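Local coordinates for transcriptional activator PlcR protein (Bacillus thuringiensis, PDB 3U3W) that activates transcription of virulence genes in quorum sensing, binding DNA through a helix-turn-helix domain and the signal peptide PapR through a domain of tetratricopeptide repeats, at residues Lys204-Leu208 with Asp209-Glu213; Val219-Ala222 with Ile223-Cys227; Leu238-Gln241 with Arg242-Leu246; Tyr251-Ala254 with Glu255-Ala259; Lys261-Ser264 with Phe265-Ile269. All blocks are in the same frame, centred on the assembly; numbering follows the deposited sequence. Where two conformers were deposited one is given.

Contact 1: Lys204-Leu208 with Asp209-Glu213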
loop_
_atom_site.group_PDB
_atom_site.type_symbol
_atom_site.label_atom_id
_atom_site.label_comp_id
_atom_site.label_asym_id
_atom_site.label_seq_id
_atom_site.Cartn_x
_atom_site.Cartn_y
_atom_site.Cartn_z
ATOM N N LYS A 204 4.410 19.909 13.277
ATOM C CA LYS A 204 3.683 21.169 13.345
ATOM C C LYS A 204 3.509 21.631 14.795
ATOM O O LYS A 204 3.740 22.793 15.100
ATOM C CB LYS A 204 2.319 21.079 12.638
ATOM C CG LYS A 204 2.397 21.041 11.110
ATOM C CD LYS A 204 0.998 20.872 10.496
ATOM C CE LYS A 204 0.107 22.061 10.817
ATOM N NZ LYS A 204 0.697 23.287 10.235
ATOM N N ALA A 205 3.092 20.712 15.662
ATOM C CA ALA A 205 2.951 20.966 17.095
ATOM C C ALA A 205 4.267 21.389 17.805
ATOM O O ALA A 205 4.271 22.319 18.611
ATOM C CB ALA A 205 2.310 19.747 17.791
ATOM N N LEU A 206 5.365 20.699 17.505
ATOM C CA LEU A 206 6.682 21.064 18.018
ATOM C C LEU A 206 7.041 22.478 17.587
ATOM O O LEU A 206 7.543 23.279 18.393
ATOM C CB LEU A 206 7.758 20.057 17.560
ATOM C CG LEU A 206 7.595 18.658 18.187
ATOM C CD1 LEU A 206 8.270 17.546 17.398
ATOM C CD2 LEU A 206 8.078 18.650 19.639
ATOM N N TYR A 207 6.777 22.787 16.320
ATOM C CA TYR A 207 7.043 24.119 15.796
ATOM C C TYR A 207 6.206 25.175 16.537
ATOM O O TYR A 207 6.703 26.246 16.863
ATOM C CB TYR A 207 6.763 24.166 14.298
ATOM C CG TYR A 207 7.051 25.498 13.620
ATOM C CD1 TYR A 207 6.189 26.593 13.774
ATOM C CD2 TYR A 207 8.173 25.654 12.806
ATOM C CE1 TYR A 207 6.449 27.803 13.140
ATOM C CE2 TYR A 207 8.447 26.854 12.185
ATOM C CZ TYR A 207 7.579 27.925 12.348
ATOM O OH TYR A 207 7.860 29.115 11.708
ATOM N N LEU A 208 4.936 24.880 16.801
ATOM C CA LEU A 208 4.078 25.865 17.463
ATOM C C LEU A 208 4.573 26.112 18.893
ATOM O O LEU A 208 4.360 27.187 19.454
ATOM C CB LEU A 208 2.607 25.427 17.467
ATOM C CG LEU A 208 1.847 25.469 16.132
ATOM C CD1 LEU A 208 0.463 24.837 16.278
ATOM C CD2 LEU A 208 1.735 26.907 15.582
ATOM N N ASP A 209 5.241 25.101 19.455
ATOM C CA ASP A 209 5.849 25.150 20.775
ATOM C C ASP A 209 7.283 25.702 20.740
ATOM O O ASP A 209 8.013 25.625 21.729
ATOM C CB ASP A 209 5.858 23.746 21.388
ATOM C CG ASP A 209 5.759 23.759 22.911
ATOM O OD1 ASP A 209 5.350 24.799 23.472
ATOM O OD2 ASP A 209 6.076 22.722 23.539
ATOM N N SER A 210 7.679 26.243 19.595
ATOM C CA SER A 210 8.998 26.865 19.418
ATOM C C SER A 210 10.169 25.883 19.475
ATOM O O SER A 210 11.317 26.304 19.590
ATOM C CB SER A 210 9.218 27.972 20.464
ATOM O OG SER A 210 8.204 28.949 20.407
ATOM N N ARG A 211 9.891 24.584 19.432
ATOM C CA ARG A 211 10.954 23.573 19.405
ATOM C C ARG A 211 11.400 23.281 17.974
ATOM O O ARG A 211 11.100 22.235 17.413
ATOM C CB ARG A 211 10.474 22.293 20.071
ATOM C CG ARG A 211 9.839 22.556 21.396
ATOM C CD ARG A 211 9.445 21.279 22.094
ATOM N NE ARG A 211 8.718 21.617 23.309
ATOM C CZ ARG A 211 9.277 21.689 24.513
ATOM N NH1 ARG A 211 10.571 21.411 24.675
ATOM N NH2 ARG A 211 8.533 22.028 25.553
ATOM N N TYR A 212 12.136 24.218 17.400
ATOM C CA TYR A 212 12.406 24.226 15.975
ATOM C C TYR A 212 13.270 23.075 15.527
ATOM O O TYR A 212 12.989 22.432 14.509
ATOM C CB TYR A 212 13.004 25.568 15.596
ATOM C CG TYR A 212 12.025 26.685 15.892
ATOM C CD1 TYR A 212 10.708 26.624 15.413
ATOM C CD2 TYR A 212 12.389 27.770 16.686
ATOM C CE1 TYR A 212 9.802 27.631 15.673
ATOM C CE2 TYR A 212 11.482 28.791 16.956
ATOM C CZ TYR A 212 10.192 28.715 16.460
ATOM O OH TYR A 212 9.288 29.718 16.743
ATOM N N GLU A 213 14.300 22.796 16.313
ATOM C CA GLU A 213 15.212 21.716 16.023
ATOM C C GLU A 213 14.513 20.358 16.041
ATOM O O GLU A 213 14.757 19.514 15.174
ATOM C CB GLU A 213 16.379 21.745 17.013
ATOM C CG GLU A 213 17.291 20.532 16.941
ATOM C CD GLU A 213 18.632 20.762 17.633
ATOM O OE1 GLU A 213 18.737 21.701 18.464
ATOM O OE2 GLU A 213 19.581 19.997 17.338
HETATM O O HOH W 1 5.344 28.109 22.367
#
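Y207 and Y212 form an edge-to-face (T-shaped) aromatic pair across the turn between helix 192-208 and helix 212-228. Their ring centroids are 5.0 Å apart with the planes at 69°. The edge of Y212 is the probing partner: its CE1 stands 3.7 Å above the Y207 ring plane, over the centre. With CG anti to the backbone N (chi1 -178°), Y207 holds its ring on the carbonyl side of its own residue, where Y212 arrives; Q241 and E244 of helix 235-248 also touch this ring.

Backbone hydrogen bonds close the helix end. R211 N reaches back to L206 O at 2.9 Å, and S210 N to Y207 O, also at 2.9 Å. D209 N bonds A205 O at 3.1 Å and shares itself weakly with L206 O.

A salt bridge and apolar packing lie beside the turn. R211 grips D209 side-on, with NE 2.9 Å and NH2 3.3 Å from the single atom OD2, both from the same face of the carboxylate. The extended arginine chain crosses L206 at about a right angle, its CD 3.8 Å from L206 CD2. A water donates to L208 O and weakly to D209 OD1.

The bonds R211 to L206 and S210 to Y207, with S210 at positive phi, define a Schellman motif, ending a helix whose K204 and L208 contact the bound peptide in this tetratricopeptide-type domain.

Contact 2: Val219-Ala222 with Ile223-Cys227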
loop_
_atom_site.group_PDB
_atom_site.type_symbol
_atom_site.label_atom_id
_atom_site.label_comp_id
_atom_site.label_asym_id
_atom_site.label_seq_id
_atom_site.Cartn_x
_atom_site.Cartn_y
_atom_site.Cartn_z
ATOM N N VAL A 219 10.437 16.344 10.736
ATOM C CA VAL A 219 10.215 16.642 9.318
ATOM C C VAL A 219 11.153 15.840 8.407
ATOM O O VAL A 219 10.703 15.168 7.469
ATOM C CB VAL A 219 10.369 18.152 9.003
ATOM C CG1 VAL A 219 10.444 18.381 7.499
ATOM C CG2 VAL A 219 9.221 18.920 9.566
ATOM N N ASN A 220 12.449 15.890 8.704
ATOM C CA ASN A 220 13.449 15.177 7.905
ATOM C C ASN A 220 13.311 13.668 7.982
ATOM O O ASN A 220 13.519 12.966 6.987
ATOM C CB ASN A 220 14.863 15.595 8.299
ATOM C CG ASN A 220 15.214 16.985 7.809
ATOM O OD1 ASN A 220 14.657 17.468 6.820
ATOM N ND2 ASN A 220 16.130 17.637 8.502
ATOM N N LYS A 221 12.965 13.175 9.164
ATOM C CA LYS A 221 12.658 11.769 9.333
ATOM C C LYS A 221 11.479 11.388 8.414
ATOM O O LYS A 221 11.528 10.385 7.708
ATOM C CB LYS A 221 12.314 11.469 10.795
ATOM C CG LYS A 221 12.333 10.000 11.148
ATOM C CD LYS A 221 13.570 9.654 11.961
ATOM C CE LYS A 221 14.851 10.178 11.292
ATOM N NZ LYS A 221 16.092 9.474 11.765
ATOM N N ALA A 222 10.428 12.205 8.411
ATOM C CA ALA A 222 9.244 11.884 7.629
ATOM C C ALA A 222 9.514 11.981 6.100
ATOM O O ALA A 222 9.081 11.129 5.343
ATOM C CB ALA A 222 8.043 12.731 8.077
ATOM N N ILE A 223 10.268 12.986 5.676
ATOM C CA ILE A 223 10.739 13.086 4.293
ATOM C C ILE A 223 11.537 11.857 3.858
ATOM O O ILE A 223 11.350 11.358 2.748
ATOM C CB ILE A 223 11.593 14.364 4.083
ATOM C CG1 ILE A 223 10.726 15.609 4.340
ATOM C CG2 ILE A 223 12.274 14.359 2.696
ATOM C CD1 ILE A 223 11.355 16.944 3.914
ATOM N N GLU A 224 12.416 11.370 4.731
ATOM C CA GLU A 224 13.187 10.163 4.437
ATOM C C GLU A 224 12.264 8.963 4.239
ATOM O O GLU A 224 12.397 8.219 3.262
ATOM C CB GLU A 224 14.208 9.873 5.543
ATOM C CG GLU A 224 14.902 8.521 5.424
ATOM C CD GLU A 224 15.198 7.885 6.786
ATOM O OE1 GLU A 224 15.938 8.498 7.587
ATOM O OE2 GLU A 224 14.682 6.774 7.059
ATOM N N ILE A 225 11.332 8.775 5.168
ATOM C CA ILE A 225 10.366 7.687 5.058
ATOM C C ILE A 225 9.541 7.799 3.777
ATOM O O ILE A 225 9.263 6.801 3.123
ATOM C CB ILE A 225 9.415 7.627 6.264
ATOM C CG1 ILE A 225 10.222 7.398 7.549
ATOM C CG2 ILE A 225 8.376 6.513 6.074
ATOM C CD1 ILE A 225 9.413 7.563 8.808
ATOM N N SER A 226 9.157 9.018 3.428
ATOM C CA SER A 226 8.370 9.257 2.229
ATOM C C SER A 226 9.128 8.858 0.959
ATOM O O SER A 226 8.578 8.164 0.109
ATOM C CB SER A 226 7.941 10.719 2.143
ATOM O OG SER A 226 6.980 11.006 3.133
ATOM N N CYS A 227 10.377 9.300 0.827
ATOM C CA CYS A 227 11.185 8.924 -0.338
ATOM C C CYS A 227 11.449 7.414 -0.452
ATOM O O CYS A 227 11.387 6.848 -1.535
ATOM C CB CYS A 227 12.488 9.714 -0.376
ATOM S SG CYS A 227 12.184 11.477 -0.582
#
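V219 and I223, one helical turn apart, lie side by side and point the same way, with V219 CG1 4.0 Å from I223 CD1. This apolar pair belongs to the buried side of helix 212-228: V219 packs on Q241 and R242, and I223 on L238, all of helix 235-248, while V219 also touches A203 of helix 192-208.

Backbone hydrogen bonding is that of a regular alpha helix. I223 N donates to V219 O at 2.9 Å with an N-H...O angle of 170°, and the next three rungs run from E224 N to N220 O, from I225 N to K221 O and from S226 N to A222 O.

Branched side chains also cover the carbonyl oxygens of the preceding turn. In I223, the torsion that places CG1 beside the backbone N (chi1 -63°) brings it over V219 O, 3.2 Å away. I225 repeats the arrangement two residues further on, its CG1 3.3 Å from K221 O, and faces D195 and V196 of helix 192-208.

Polar chains complete the contact. N220 stands at the border of the packed side and turns its OD1 to R242 NE, a hydrogen bond to the next helix. Toward solvent, K221 NZ and E224 OE1 are 4.3 Å apart, beyond a salt bridge, a distance that holds for one of two glutamate conformers.

The chemistry is therefore divided: aliphatic packing, shielded carbonyls and the N220-R242 bond face the neighbouring helices, whereas any attraction between K221 and E224 is weak and uncertain.

Contact 3: Leu238-Gln241 with Arg242-Leu246; sequences LYYQ and RGECL
Y239 and R242 run side by side in the same direction, yet their flat groups stand almost perpendicular, the planes 86° apart. NH1 of R242 lies at the edge of the ring, near its plane and 3.7 Å from Y239 CE1, while CE1 itself lies over one face of the guanidinium. The arginine has an unusual first torsion (chi1 113°) and bends again at chi2 and chi3, a contorted path that takes NE to its hydrogen bond with N220 OD1.

Y240 and E244 make the second pair. Ring and carboxylate are only 22° from parallel, with Y240 CE2 3.8 Å from E244 CG. Folding of the glutamate at chi2 turns its carboxylate back beside the tyrosine, and OE2 makes salt bridges with R247 and K282 and a hydrogen bond with Y260 OH, which should stabilise its negative charge. Q241 crosses E244 at about a right angle, NE2 lying 3.7 Å from E244 CB.

Through these side chains helix 235-248 packs among three others. Q241 and C245 touch helix 212-228, Q241 and E244 reach helix 192-208, and Y239 and R242 pack on helix 253-269; Y239 also meets I269 of the second subunit, and Y240 an apolar side chain of the bound peptide.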
loop_
_atom_site.group_PDB
_atom_site.type_symbol
_atom_site.label_atom_id
_atom_site.label_comp_id
_atom_site.label_asym_id
_atom_site.label_seq_id
_atom_site.Cartn_x
_atom_site.Cartn_y
_atom_site.Cartn_z
ATOM N N LEU A 238 5.664 18.595 3.877
ATOM C CA LEU A 238 6.898 18.356 4.626
ATOM C C LEU A 238 8.015 19.313 4.220
ATOM O O LEU A 238 8.634 19.926 5.075
ATOM C CB LEU A 238 7.348 16.898 4.471
ATOM C CG LEU A 238 6.477 15.937 5.303
ATOM C CD1 LEU A 238 6.690 14.468 4.934
ATOM C CD2 LEU A 238 6.702 16.173 6.803
ATOM N N TYR A 239 8.260 19.454 2.921
ATOM C CA TYR A 239 9.201 20.454 2.442
ATOM C C TYR A 239 8.848 21.858 2.882
ATOM O O TYR A 239 9.735 22.644 3.173
ATOM C CB TYR A 239 9.330 20.424 0.921
ATOM C CG TYR A 239 10.191 19.290 0.465
ATOM C CD1 TYR A 239 11.515 19.196 0.871
ATOM C CD2 TYR A 239 9.674 18.290 -0.335
ATOM C CE1 TYR A 239 12.309 18.139 0.475
ATOM C CE2 TYR A 239 10.451 17.234 -0.735
ATOM C CZ TYR A 239 11.770 17.163 -0.330
ATOM O OH TYR A 239 12.533 16.098 -0.744
ATOM N N TYR A 240 7.557 22.170 2.903
ATOM C CA TYR A 240 7.106 23.475 3.341
ATOM C C TYR A 240 7.477 23.622 4.826
ATOM O O TYR A 240 8.155 24.576 5.225
ATOM C CB TYR A 240 5.588 23.632 3.107
ATOM C CG TYR A 240 5.031 24.936 3.641
ATOM C CD1 TYR A 240 5.011 26.083 2.849
ATOM C CD2 TYR A 240 4.543 25.029 4.948
ATOM C CE1 TYR A 240 4.518 27.288 3.346
ATOM C CE2 TYR A 240 4.039 26.230 5.444
ATOM C CZ TYR A 240 4.033 27.348 4.644
ATOM O OH TYR A 240 3.546 28.526 5.137
ATOM N N GLN A 241 7.051 22.657 5.631
ATOM C CA GLN A 241 7.396 22.645 7.041
ATOM C C GLN A 241 8.903 22.745 7.293
ATOM O O GLN A 241 9.338 23.385 8.250
ATOM C CB GLN A 241 6.857 21.395 7.718
ATOM C CG GLN A 241 6.927 21.504 9.209
ATOM C CD GLN A 241 6.190 22.728 9.676
ATOM O OE1 GLN A 241 5.027 22.936 9.320
ATOM N NE2 GLN A 241 6.867 23.574 10.439
ATOM N N ARG A 242 9.698 22.108 6.441
ATOM C CA ARG A 242 11.136 22.114 6.625
ATOM C C ARG A 242 11.683 23.495 6.282
ATOM O O ARG A 242 12.573 24.000 6.959
ATOM C CB ARG A 242 11.814 20.987 5.839
ATOM C CG ARG A 242 12.712 21.412 4.697
ATOM C CD ARG A 242 14.161 20.933 4.846
ATOM N NE ARG A 242 14.354 19.484 4.750
ATOM C CZ ARG A 242 14.796 18.843 3.663
ATOM N NH1 ARG A 242 15.072 19.536 2.567
ATOM N NH2 ARG A 242 14.959 17.507 3.664
ATOM N N GLY A 243 11.121 24.126 5.259
ATOM C CA GLY A 243 11.414 25.524 4.996
ATOM C C GLY A 243 11.095 26.424 6.196
ATOM O O GLY A 243 11.882 27.305 6.543
ATOM N N GLU A 244 9.936 26.211 6.820
ATOM C CA GLU A 244 9.565 26.943 8.030
ATOM C C GLU A 244 10.629 26.772 9.120
ATOM O O GLU A 244 11.059 27.741 9.735
ATOM C CB GLU A 244 8.216 26.467 8.576
ATOM C CG GLU A 244 7.021 26.709 7.672
ATOM C CD GLU A 244 6.518 28.132 7.751
ATOM O OE1 GLU A 244 5.654 28.411 8.617
ATOM O OE2 GLU A 244 6.993 28.972 6.955
ATOM N N CYS A 245 11.041 25.532 9.370
ATOM C CA CYS A 245 12.020 25.255 10.420
ATOM C C CYS A 245 13.369 25.889 10.094
ATOM O O CYS A 245 14.001 26.498 10.946
ATOM C CB CYS A 245 12.187 23.749 10.625
ATOM S SG CYS A 245 10.795 22.967 11.385
ATOM N N LEU A 246 13.784 25.737 8.843
ATOM C CA LEU A 246 15.033 26.288 8.357
ATOM C C LEU A 246 15.093 27.797 8.551
ATOM O O LEU A 246 16.156 28.343 8.842
ATOM C CB LEU A 246 15.236 25.929 6.880
ATOM C CG LEU A 246 15.492 24.448 6.538
ATOM C CD1 LEU A 246 15.911 24.287 5.080
ATOM C CD2 LEU A 246 16.542 23.832 7.445
#

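Contact 4: Tyr251-Ala254 with Glu255-Ala259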
loop_
_atom_site.group_PDB
_atom_site.type_symbol
_atom_site.label_atom_id
_atom_site.label_comp_id
_atom_site.label_asym_id
_atom_site.label_seq_id
_atom_site.Cartn_x
_atom_site.Cartn_y
_atom_site.Cartn_z
ATOM N N TYR A 251 19.140 29.172 8.906
ATOM C CA TYR A 251 19.953 28.593 7.842
ATOM C C TYR A 251 20.177 29.603 6.743
ATOM O O TYR A 251 19.547 30.663 6.718
ATOM C CB TYR A 251 19.263 27.377 7.239
ATOM C CG TYR A 251 19.438 26.125 8.042
ATOM C CD1 TYR A 251 18.837 25.979 9.293
ATOM C CD2 TYR A 251 20.206 25.080 7.554
ATOM C CE1 TYR A 251 19.004 24.820 10.027
ATOM C CE2 TYR A 251 20.379 23.922 8.279
ATOM C CZ TYR A 251 19.779 23.790 9.507
ATOM O OH TYR A 251 19.970 22.617 10.204
ATOM N N GLU A 252 21.066 29.255 5.819
ATOM C CA GLU A 252 21.360 30.132 4.702
ATOM C C GLU A 252 20.118 30.276 3.830
ATOM O O GLU A 252 19.307 29.354 3.730
ATOM C CB GLU A 252 22.551 29.607 3.898
ATOM C CG GLU A 252 23.484 30.712 3.425
ATOM C CD GLU A 252 23.739 31.756 4.509
ATOM O OE1 GLU A 252 24.614 31.517 5.373
ATOM O OE2 GLU A 252 23.056 32.810 4.498
ATOM N N GLU A 253 19.966 31.441 3.214
ATOM C CA GLU A 253 18.764 31.740 2.450
ATOM C C GLU A 253 18.533 30.727 1.328
ATOM O O GLU A 253 17.392 30.449 0.961
ATOM C CB GLU A 253 18.821 33.163 1.883
ATOM C CG GLU A 253 17.452 33.810 1.680
ATOM C CD GLU A 253 16.792 34.226 2.990
ATOM O OE1 GLU A 253 17.510 34.705 3.898
ATOM O OE2 GLU A 253 15.555 34.071 3.111
ATOM N N ALA A 254 19.610 30.173 0.784
ATOM C CA ALA A 254 19.466 29.279 -0.356
ATOM C C ALA A 254 18.815 27.979 0.077
ATOM O O ALA A 254 17.905 27.494 -0.579
ATOM C CB ALA A 254 20.801 29.026 -1.028
ATOM N N GLU A 255 19.280 27.428 1.193
ATOM C CA GLU A 255 18.704 26.201 1.744
ATOM C C GLU A 255 17.210 26.378 2.060
ATOM O O GLU A 255 16.392 25.519 1.728
ATOM C CB GLU A 255 19.477 25.773 2.986
ATOM C CG GLU A 255 20.978 25.819 2.772
ATOM C CD GLU A 255 21.747 25.057 3.825
ATOM O OE1 GLU A 255 21.403 23.875 4.063
ATOM O OE2 GLU A 255 22.689 25.640 4.413
ATOM N N ILE A 256 16.866 27.504 2.688
ATOM C CA ILE A 256 15.475 27.873 2.917
ATOM C C ILE A 256 14.655 27.941 1.621
ATOM O O ILE A 256 13.559 27.411 1.556
ATOM C CB ILE A 256 15.366 29.222 3.647
ATOM C CG1 ILE A 256 15.930 29.098 5.072
ATOM C CG2 ILE A 256 13.905 29.702 3.655
ATOM C CD1 ILE A 256 16.235 30.423 5.745
ATOM N N GLU A 257 15.187 28.599 0.596
ATOM C CA GLU A 257 14.481 28.743 -0.677
ATOM C C GLU A 257 14.278 27.386 -1.353
ATOM O O GLU A 257 13.227 27.123 -1.936
ATOM C CB GLU A 257 15.231 29.698 -1.615
ATOM C CG GLU A 257 14.801 31.154 -1.489
ATOM C CD GLU A 257 15.818 32.128 -2.072
ATOM O OE1 GLU A 257 16.814 31.668 -2.676
ATOM O OE2 GLU A 257 15.621 33.357 -1.920
ATOM N N ASP A 258 15.296 26.534 -1.265
ATOM C CA ASP A 258 15.226 25.174 -1.796
ATOM C C ASP A 258 14.002 24.430 -1.283
ATOM O O ASP A 258 13.244 23.865 -2.069
ATOM C CB ASP A 258 16.489 24.380 -1.426
ATOM C CG ASP A 258 16.531 23.005 -2.085
ATOM O OD1 ASP A 258 16.632 22.940 -3.328
ATOM O OD2 ASP A 258 16.476 21.988 -1.360
ATOM N N ALA A 259 13.819 24.425 0.037
ATOM C CA ALA A 259 12.730 23.674 0.631
ATOM C C ALA A 259 11.398 24.158 0.094
ATOM O O ALA A 259 10.559 23.348 -0.301
ATOM C CB ALA A 259 12.767 23.749 2.144
#
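The Y251 ring receives E255 at its edge: OE1 of E255 lies near the ring plane, 3.9 Å from Y251 CD2, with ring and carboxylate planes 85° apart. A second pair of flat groups, the carboxylates of E253 and E257, is turned by 66°. Their OE2 atoms stay 5.1 Å apart, a separation that probably eases repulsion between them, and the side chains come nearest at E253 CG and E257 OE2, 4.1 Å apart.

I256 is the buried residue of the group. Its CG1 projects back along the helix, beside the backbone N (chi1 -66°), and brings CD1 to 3.5 Å from Y251 O, while CG1 is 4.3 Å from Y251 CB. Both side chains continue onto L246 of helix 235-248. D258 points elsewhere, its OD2 in a salt bridge with K262.

The first turn is closed by I256 N, which donates almost straight to E252 O at 3.2 Å; bonds from E257 N to E253 O and from D258 N to A254 O follow. E252 holds the N-cap position, and the acidic residues clustered here would suit the positive end of the helix dipole. This is the N-terminal start of helix 253-269 in the all-helical regulatory domain.

Contact 5: Lys261-Ser264 with Phe265-Ile269; sequences KKAS and FFFDI
F265, F266, F267 and D268 donate their backbone N-H groups to the carbonyl oxygens of K261, K262, A263 and S264 in an unbroken alpha-helical series, the shortest from F265 N to K261 O at 2.8 Å. Three consecutive phenylalanines then fan out in different directions.

F267 lies with one ring face over the preceding turn: A263 O stands 3.3 Å above its plane, offset toward the rim, and F267 CE2 is 4.2 Å from A263 CB. CG beside the backbone N (chi1 -64°), with a chi2 of only -15°, turns that face to the carbonyl. F266 approaches differently, its CD2 3.1 Å from K262 O, with the oxygen oblique to the ring.

F265 supplies little more than its CB here, 3.4 Å from K262 O. With CG anti to the backbone N (chi1 -172°), its ring leaves the helix for the dimer interface, where it stacks on F265 of the second subunit. Across the same boundary F265 of each subunit meets F266 of the other edge-to-face, which makes this side of helix 253-269 an aromatic patch joining the two tetratricopeptide-type domains.

K262 packs its aliphatic portion on Y239 and directs NZ into a salt bridge with D258 OD2, one turn earlier. On another side of the helix, F267 meets the ring of Y275, touches M272 and L279, and packs against an apolar side chain of the bound peptide.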
loop_
_atom_site.group_PDB
_atom_site.type_symbol
_atom_site.label_atom_id
_atom_site.label_comp_id
_atom_site.label_asym_id
_atom_site.label_seq_id
_atom_site.Cartn_x
_atom_site.Cartn_y
_atom_site.Cartn_z
ATOM N N LYS A 261 10.746 25.747 -2.709
ATOM C CA LYS A 261 10.629 25.418 -4.129
ATOM C C LYS A 261 10.156 23.981 -4.313
ATOM O O LYS A 261 9.265 23.701 -5.118
ATOM C CB LYS A 261 11.954 25.634 -4.860
ATOM C CG LYS A 261 12.263 27.099 -5.148
ATOM C CD LYS A 261 13.721 27.293 -5.567
ATOM C CE LYS A 261 13.995 26.756 -6.970
ATOM N NZ LYS A 261 13.796 25.278 -7.103
ATOM N N LYS A 262 10.748 23.074 -3.552
ATOM C CA LYS A 262 10.318 21.689 -3.589
ATOM C C LYS A 262 8.838 21.556 -3.209
ATOM O O LYS A 262 8.115 20.757 -3.806
ATOM C CB LYS A 262 11.211 20.819 -2.703
ATOM C CG LYS A 262 12.617 20.601 -3.267
ATOM C CD LYS A 262 13.455 19.791 -2.277
ATOM C CE LYS A 262 14.696 19.177 -2.916
ATOM N NZ LYS A 262 15.639 20.185 -3.465
ATOM N N ALA A 263 8.381 22.345 -2.236
ATOM C CA ALA A 263 6.975 22.306 -1.836
ATOM C C ALA A 263 6.082 22.810 -2.949
ATOM O O ALA A 263 5.075 22.192 -3.266
ATOM C CB ALA A 263 6.739 23.117 -0.561
ATOM N N SER A 264 6.464 23.946 -3.529
ATOM C CA SER A 264 5.746 24.553 -4.653
ATOM C C SER A 264 5.654 23.602 -5.857
ATOM O O SER A 264 4.617 23.518 -6.518
ATOM C CB SER A 264 6.417 25.873 -5.063
ATOM O OG SER A 264 5.696 26.536 -6.092
ATOM N N PHE A 265 6.735 22.878 -6.128
ATOM C CA PHE A 265 6.689 21.821 -7.118
ATOM C C PHE A 265 5.553 20.828 -6.849
ATOM O O PHE A 265 4.721 20.596 -7.723
ATOM C CB PHE A 265 8.024 21.079 -7.211
ATOM C CG PHE A 265 8.085 20.090 -8.358
ATOM C CD1 PHE A 265 7.560 18.807 -8.219
ATOM C CD2 PHE A 265 8.649 20.447 -9.579
ATOM C CE1 PHE A 265 7.597 17.899 -9.270
ATOM C CE2 PHE A 265 8.701 19.539 -10.627
ATOM C CZ PHE A 265 8.172 18.261 -10.470
ATOM N N PHE A 266 5.517 20.232 -5.660
ATOM C CA PHE A 266 4.499 19.222 -5.366
ATOM C C PHE A 266 3.095 19.777 -5.330
ATOM O O PHE A 266 2.169 19.138 -5.829
ATOM C CB PHE A 266 4.802 18.461 -4.077
ATOM C CG PHE A 266 5.923 17.495 -4.225
ATOM C CD1 PHE A 266 5.744 16.309 -4.934
ATOM C CD2 PHE A 266 7.168 17.774 -3.696
ATOM C CE1 PHE A 266 6.799 15.414 -5.105
ATOM C CE2 PHE A 266 8.224 16.880 -3.855
ATOM C CZ PHE A 266 8.037 15.703 -4.569
ATOM N N PHE A 267 2.929 20.969 -4.757
ATOM C CA PHE A 267 1.606 21.592 -4.743
ATOM C C PHE A 267 1.071 21.788 -6.163
ATOM O O PHE A 267 -0.114 21.589 -6.418
ATOM C CB PHE A 267 1.595 22.906 -3.944
ATOM C CG PHE A 267 1.888 22.721 -2.478
ATOM C CD1 PHE A 267 1.825 21.461 -1.899
ATOM C CD2 PHE A 267 2.240 23.798 -1.682
ATOM C CE1 PHE A 267 2.102 21.278 -0.554
ATOM C CE2 PHE A 267 2.528 23.626 -0.333
ATOM C CZ PHE A 267 2.460 22.366 0.228
ATOM N N ASP A 268 1.953 22.183 -7.077
ATOM C CA ASP A 268 1.579 22.359 -8.473
ATOM C C ASP A 268 1.091 21.049 -9.071
ATOM O O ASP A 268 -0.095 20.886 -9.358
ATOM C CB ASP A 268 2.755 22.897 -9.292
ATOM C CG ASP A 268 2.454 22.943 -10.787
ATOM O OD1 ASP A 268 1.522 23.680 -11.176
ATOM O OD2 ASP A 268 3.150 22.248 -11.568
ATOM N N ILE A 269 2.010 20.107 -9.244
ATOM C CA ILE A 269 1.675 18.848 -9.912
ATOM C C ILE A 269 0.568 18.042 -9.233
ATOM O O ILE A 269 -0.158 17.315 -9.907
ATOM C CB ILE A 269 2.898 17.928 -10.159
ATOM C CG1 ILE A 269 3.327 17.239 -8.871
ATOM C CG2 ILE A 269 4.046 18.692 -10.791
ATOM C CD1 ILE A 269 3.797 15.827 -9.086
#

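How the contacts relate
All five contacts are local, yet each takes its chemistry from its place in the last helices of the domain. Contacts 2 and 3 are buried and touch each other, chiefly through V219 and R242; contact 2 is mainly aliphatic on its buried side, with N220 bonded to R242, whereas contact 3 buries polar and charged groups with partners on neighbouring helices. Contact 4 is at the surface and rich in acids. Contacts 1 and 5 are intermediate: one closes a helix by a turn, the other presents aromatic rings to the second subunit. Contacts 1 and 2 share helix 212-228, and contacts 4 and 5 share helix 253-269. Contact 3, on helix 235-248 between them, touches all four others.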